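Local coordinates for protein Abbfa_003403 (Acinetobacter baumannii, PDB 4ZXH) that probably builds a peptide as a four-domain nonribosomal peptide synthetase, with condensation, adenylation, carrier and thioesterase domains in one chain, at residues I487-T501 / I680-P692. Sequence-based numbering, arbitrary orientation.
Sequences ILKQIDERGDNHALT and IPLMYGGVVHVCP
Val-688 is gripped through both its backbone polar atoms by strand 498-501, which runs parallel to strand 687-690 at 11°. Its N donates to Ala-499 O (2.8 Å, 165° at the hydrogen), and its O accepts from Thr-501 N at 3.0 Å. Leu-500 CA adds a CA-H...O contact to the same carbonyl oxygen, and a weak bond from Val-690 N to Thr-501 O carries the pairing one step further.

Side chains in register then pack on the two faces of the sheet. On one, Leu-500 and Val-688 lie side by side, the CD2 branch of the leucine 3.6 Å from CB of the valine; Leu-682 brings its own CD2 up to Ala-499 CB and Leu-500 CD2. On the other, Thr-501 stands alongside His-689, its CB 3.6 Å from ring atom ND1.

Helix 483-494 meets the turn ahead of strand 687-690. Gln-490 rests its CG against the carbonyl oxygens of Leu-682 and Met-683, and the bend at chi2 (-52°) brings OE1 against the peptide link between Tyr-684 and Gly-685, without a hydrogen bond. Arg-494, bent at chi2 and chi3, lays CG and CD along Gly-685 CA, with NE 3.1 Å from Gly-685 O. Ile-487 CG1 touches Met-683 CG.

This lies next to the edge of the mixed sheet in the adenylation domain: 498-501 sits between 687-690 and the outermost strand, 507-508, which runs antiparallel to it; there Ala-499 and Leu-500 form a classic bulge opposite Val-507. Helix 509-525 packs on Leu-500 and Leu-682, helix 641-655 on Met-683 and Tyr-684, and strand 662-665 flanks 687-690.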
# COMPACT_ATOMS: atom_id res chain seq x y z
N ILE A 487 26.36 -45.14 -13.84
CA ILE A 487 27.63 -44.44 -13.92
C ILE A 487 28.74 -45.36 -14.43
O ILE A 487 29.58 -44.94 -15.23
CB ILE A 487 28.02 -43.83 -12.57
CG1 ILE A 487 27.02 -42.74 -12.20
CG2 ILE A 487 29.40 -43.21 -12.64
CD1 ILE A 487 27.40 -41.94 -10.99
N LEU A 488 28.73 -46.61 -13.99
CA LEU A 488 29.68 -47.58 -14.53
C LEU A 488 29.53 -47.74 -16.05
O LEU A 488 30.54 -47.80 -16.77
CB LEU A 488 29.50 -48.93 -13.83
CG LEU A 488 30.06 -49.02 -12.41
CD1 LEU A 488 29.88 -50.41 -11.86
CD2 LEU A 488 31.52 -48.63 -12.42
N LYS A 489 28.29 -47.81 -16.54
CA LYS A 489 28.05 -47.91 -17.98
C LYS A 489 28.70 -46.73 -18.71
O LYS A 489 29.41 -46.92 -19.71
CB LYS A 489 26.55 -47.95 -18.28
CG LYS A 489 26.20 -48.13 -19.77
N GLN A 490 28.49 -45.53 -18.19
CA GLN A 490 29.09 -44.33 -18.77
C GLN A 490 30.61 -44.36 -18.74
O GLN A 490 31.27 -43.92 -19.68
CB GLN A 490 28.58 -43.07 -18.07
CG GLN A 490 27.08 -42.84 -18.26
CD GLN A 490 26.67 -42.87 -19.73
OE1 GLN A 490 27.36 -42.34 -20.60
NE2 GLN A 490 25.56 -43.54 -20.00
N ILE A 491 31.19 -44.89 -17.67
CA ILE A 491 32.63 -45.09 -17.63
C ILE A 491 33.12 -46.06 -18.72
O ILE A 491 34.05 -45.75 -19.46
CB ILE A 491 33.08 -45.58 -16.25
CG1 ILE A 491 32.93 -44.45 -15.22
CG2 ILE A 491 34.51 -46.05 -16.30
CD1 ILE A 491 33.28 -44.84 -13.82
N ASP A 492 32.47 -47.22 -18.83
CA ASP A 492 32.88 -48.23 -19.82
C ASP A 492 32.70 -47.74 -21.25
O ASP A 492 33.47 -48.10 -22.14
CB ASP A 492 32.08 -49.53 -19.61
CG ASP A 492 32.41 -50.22 -18.28
OD1 ASP A 492 33.53 -50.02 -17.75
OD2 ASP A 492 31.55 -50.96 -17.77
N GLU A 493 31.69 -46.90 -21.47
CA GLU A 493 31.37 -46.40 -22.81
C GLU A 493 32.12 -45.13 -23.18
O GLU A 493 32.67 -45.03 -24.28
CB GLU A 493 29.87 -46.15 -22.94
CG GLU A 493 29.03 -47.41 -22.98
CD GLU A 493 27.55 -47.12 -23.12
OE1 GLU A 493 27.17 -45.92 -23.14
OE2 GLU A 493 26.77 -48.09 -23.22
N ARG A 494 32.14 -44.15 -22.28
CA ARG A 494 32.76 -42.86 -22.59
C ARG A 494 34.29 -42.92 -22.66
O ARG A 494 34.92 -42.04 -23.25
CB ARG A 494 32.33 -41.81 -21.55
CG ARG A 494 30.84 -41.48 -21.61
CD ARG A 494 30.48 -40.88 -22.96
NE ARG A 494 31.11 -39.58 -23.15
CZ ARG A 494 31.34 -39.02 -24.34
NH1 ARG A 494 30.98 -39.65 -25.45
NH2 ARG A 494 31.92 -37.83 -24.40
N GLY A 495 34.88 -43.96 -22.07
CA GLY A 495 36.31 -44.22 -22.19
C GLY A 495 37.23 -43.08 -21.78
O GLY A 495 37.36 -42.77 -20.59
N ASP A 496 37.87 -42.46 -22.77
CA ASP A 496 38.88 -41.43 -22.52
C ASP A 496 38.36 -40.00 -22.70
O ASP A 496 39.11 -39.03 -22.55
CB ASP A 496 40.11 -41.68 -23.41
CG ASP A 496 40.97 -42.83 -22.89
OD1 ASP A 496 41.03 -43.02 -21.65
OD2 ASP A 496 41.57 -43.56 -23.72
N ASN A 497 37.07 -39.88 -22.99
CA ASN A 497 36.42 -38.57 -23.01
C ASN A 497 36.47 -37.89 -21.65
O ASN A 497 36.62 -38.56 -20.62
CB ASN A 497 34.97 -38.70 -23.46
CG ASN A 497 34.83 -38.80 -24.96
OD1 ASN A 497 34.35 -39.81 -25.48
ND2 ASN A 497 35.23 -37.75 -25.67
N HIS A 498 36.31 -36.57 -21.66
CA HIS A 498 36.33 -35.78 -20.43
C HIS A 498 35.15 -36.08 -19.51
O HIS A 498 34.04 -36.32 -19.98
CB HIS A 498 36.34 -34.28 -20.75
CG HIS A 498 37.46 -33.86 -21.65
ND1 HIS A 498 38.74 -34.34 -21.53
CD2 HIS A 498 37.48 -32.97 -22.67
CE1 HIS A 498 39.51 -33.78 -22.45
NE2 HIS A 498 38.77 -32.94 -23.15
N ALA A 499 35.40 -36.06 -18.21
CA ALA A 499 34.38 -36.27 -17.20
C ALA A 499 34.40 -35.14 -16.16
O ALA A 499 33.36 -34.60 -15.80
CB ALA A 499 34.58 -37.61 -16.53
N LEU A 500 35.59 -34.78 -15.69
CA LEU A 500 35.74 -33.76 -14.66
C LEU A 500 36.79 -32.70 -15.00
O LEU A 500 37.90 -33.03 -15.42
CB LEU A 500 36.09 -34.43 -13.32
CG LEU A 500 35.06 -35.44 -12.83
CD1 LEU A 500 35.63 -36.32 -11.72
CD2 LEU A 500 33.80 -34.74 -12.34
N THR A 501 36.44 -31.42 -14.83
CA THR A 501 37.40 -30.33 -15.02
C THR A 501 37.70 -29.61 -13.72
O THR A 501 36.83 -28.97 -13.15
CB THR A 501 36.91 -29.30 -16.03
OG1 THR A 501 36.78 -29.91 -17.32
CG2 THR A 501 37.92 -28.16 -16.13
N ILE A 680 24.65 -35.67 -12.06
CA ILE A 680 23.77 -35.97 -13.19
C ILE A 680 24.42 -35.92 -14.58
O ILE A 680 23.94 -36.61 -15.48
CB ILE A 680 22.50 -35.07 -13.18
CG1 ILE A 680 21.37 -35.78 -13.92
CG2 ILE A 680 22.78 -33.69 -13.77
CD1 ILE A 680 20.05 -35.04 -13.93
N PRO A 681 25.52 -35.15 -14.78
CA PRO A 681 26.04 -35.34 -16.14
C PRO A 681 26.80 -36.65 -16.24
O PRO A 681 26.87 -37.23 -17.32
CB PRO A 681 26.98 -34.14 -16.35
CG PRO A 681 26.66 -33.18 -15.24
CD PRO A 681 26.21 -34.04 -14.10
N LEU A 682 27.36 -37.11 -15.12
CA LEU A 682 28.11 -38.37 -15.12
C LEU A 682 27.20 -39.56 -15.45
O LEU A 682 27.64 -40.53 -16.04
CB LEU A 682 28.79 -38.59 -13.79
CG LEU A 682 29.83 -37.56 -13.38
CD1 LEU A 682 30.35 -37.92 -12.00
CD2 LEU A 682 30.96 -37.51 -14.39
N MET A 683 25.93 -39.48 -15.06
CA MET A 683 24.96 -40.50 -15.44
C MET A 683 24.74 -40.59 -16.96
O MET A 683 24.22 -41.60 -17.46
CB MET A 683 23.61 -40.23 -14.75
CG MET A 683 23.58 -40.49 -13.24
SD MET A 683 22.18 -39.68 -12.40
CE MET A 683 20.79 -40.20 -13.39
N TYR A 684 25.12 -39.56 -17.71
CA TYR A 684 24.77 -39.54 -19.13
C TYR A 684 25.94 -39.30 -20.10
O TYR A 684 25.74 -39.31 -21.32
CB TYR A 684 23.65 -38.51 -19.36
CG TYR A 684 22.38 -38.92 -18.65
CD1 TYR A 684 21.57 -39.93 -19.16
CD2 TYR A 684 22.01 -38.34 -17.43
CE1 TYR A 684 20.42 -40.35 -18.52
CE2 TYR A 684 20.84 -38.75 -16.78
CZ TYR A 684 20.06 -39.76 -17.34
OH TYR A 684 18.92 -40.19 -16.72
N GLY A 685 27.14 -39.11 -19.56
CA GLY A 685 28.33 -39.03 -20.38
C GLY A 685 28.87 -37.62 -20.60
O GLY A 685 29.86 -37.42 -21.32
N GLY A 686 28.21 -36.65 -19.97
CA GLY A 686 28.62 -35.26 -20.06
C GLY A 686 29.77 -34.88 -19.14
O GLY A 686 30.43 -35.75 -18.58
N VAL A 687 30.01 -33.58 -18.99
CA VAL A 687 31.14 -33.07 -18.22
C VAL A 687 30.74 -32.27 -16.98
O VAL A 687 29.88 -31.38 -17.04
CB VAL A 687 32.04 -32.18 -19.10
CG1 VAL A 687 33.15 -31.56 -18.26
CG2 VAL A 687 32.62 -32.99 -20.24
N VAL A 688 31.35 -32.59 -15.84
CA VAL A 688 31.19 -31.75 -14.65
C VAL A 688 32.38 -30.80 -14.52
O VAL A 688 33.52 -31.24 -14.35
CB VAL A 688 31.08 -32.59 -13.35
CG1 VAL A 688 31.16 -31.68 -12.13
CG2 VAL A 688 29.79 -33.40 -13.33
N HIS A 689 32.12 -29.50 -14.60
CA HIS A 689 33.13 -28.51 -14.28
C HIS A 689 33.06 -28.19 -12.79
O HIS A 689 32.13 -27.51 -12.33
CB HIS A 689 32.95 -27.25 -15.13
CG HIS A 689 33.09 -27.50 -16.59
ND1 HIS A 689 34.24 -27.19 -17.29
CD2 HIS A 689 32.25 -28.05 -17.49
CE1 HIS A 689 34.09 -27.53 -18.55
NE2 HIS A 689 32.89 -28.06 -18.70
N VAL A 690 34.02 -28.70 -12.02
CA VAL A 690 34.07 -28.37 -10.61
C VAL A 690 34.67 -26.98 -10.43
O VAL A 690 35.86 -26.76 -10.65
CB VAL A 690 34.87 -29.41 -9.81
CG1 VAL A 690 34.87 -29.04 -8.34
CG2 VAL A 690 34.28 -30.78 -9.99
N CYS A 691 33.82 -26.04 -10.05
CA CYS A 691 34.21 -24.64 -9.96
C CYS A 691 34.90 -24.32 -8.64
O CYS A 691 34.32 -24.50 -7.57
CB CYS A 691 32.98 -23.74 -10.12
SG CYS A 691 33.40 -22.00 -10.17
N PRO A 692 36.15 -23.82 -8.72
CA PRO A 692 36.86 -23.44 -7.49
C PRO A 692 36.05 -22.41 -6.72
O PRO A 692 35.30 -21.62 -7.30
CB PRO A 692 38.18 -22.86 -8.00
CG PRO A 692 38.29 -23.31 -9.42
CD PRO A 692 36.89 -23.44 -9.93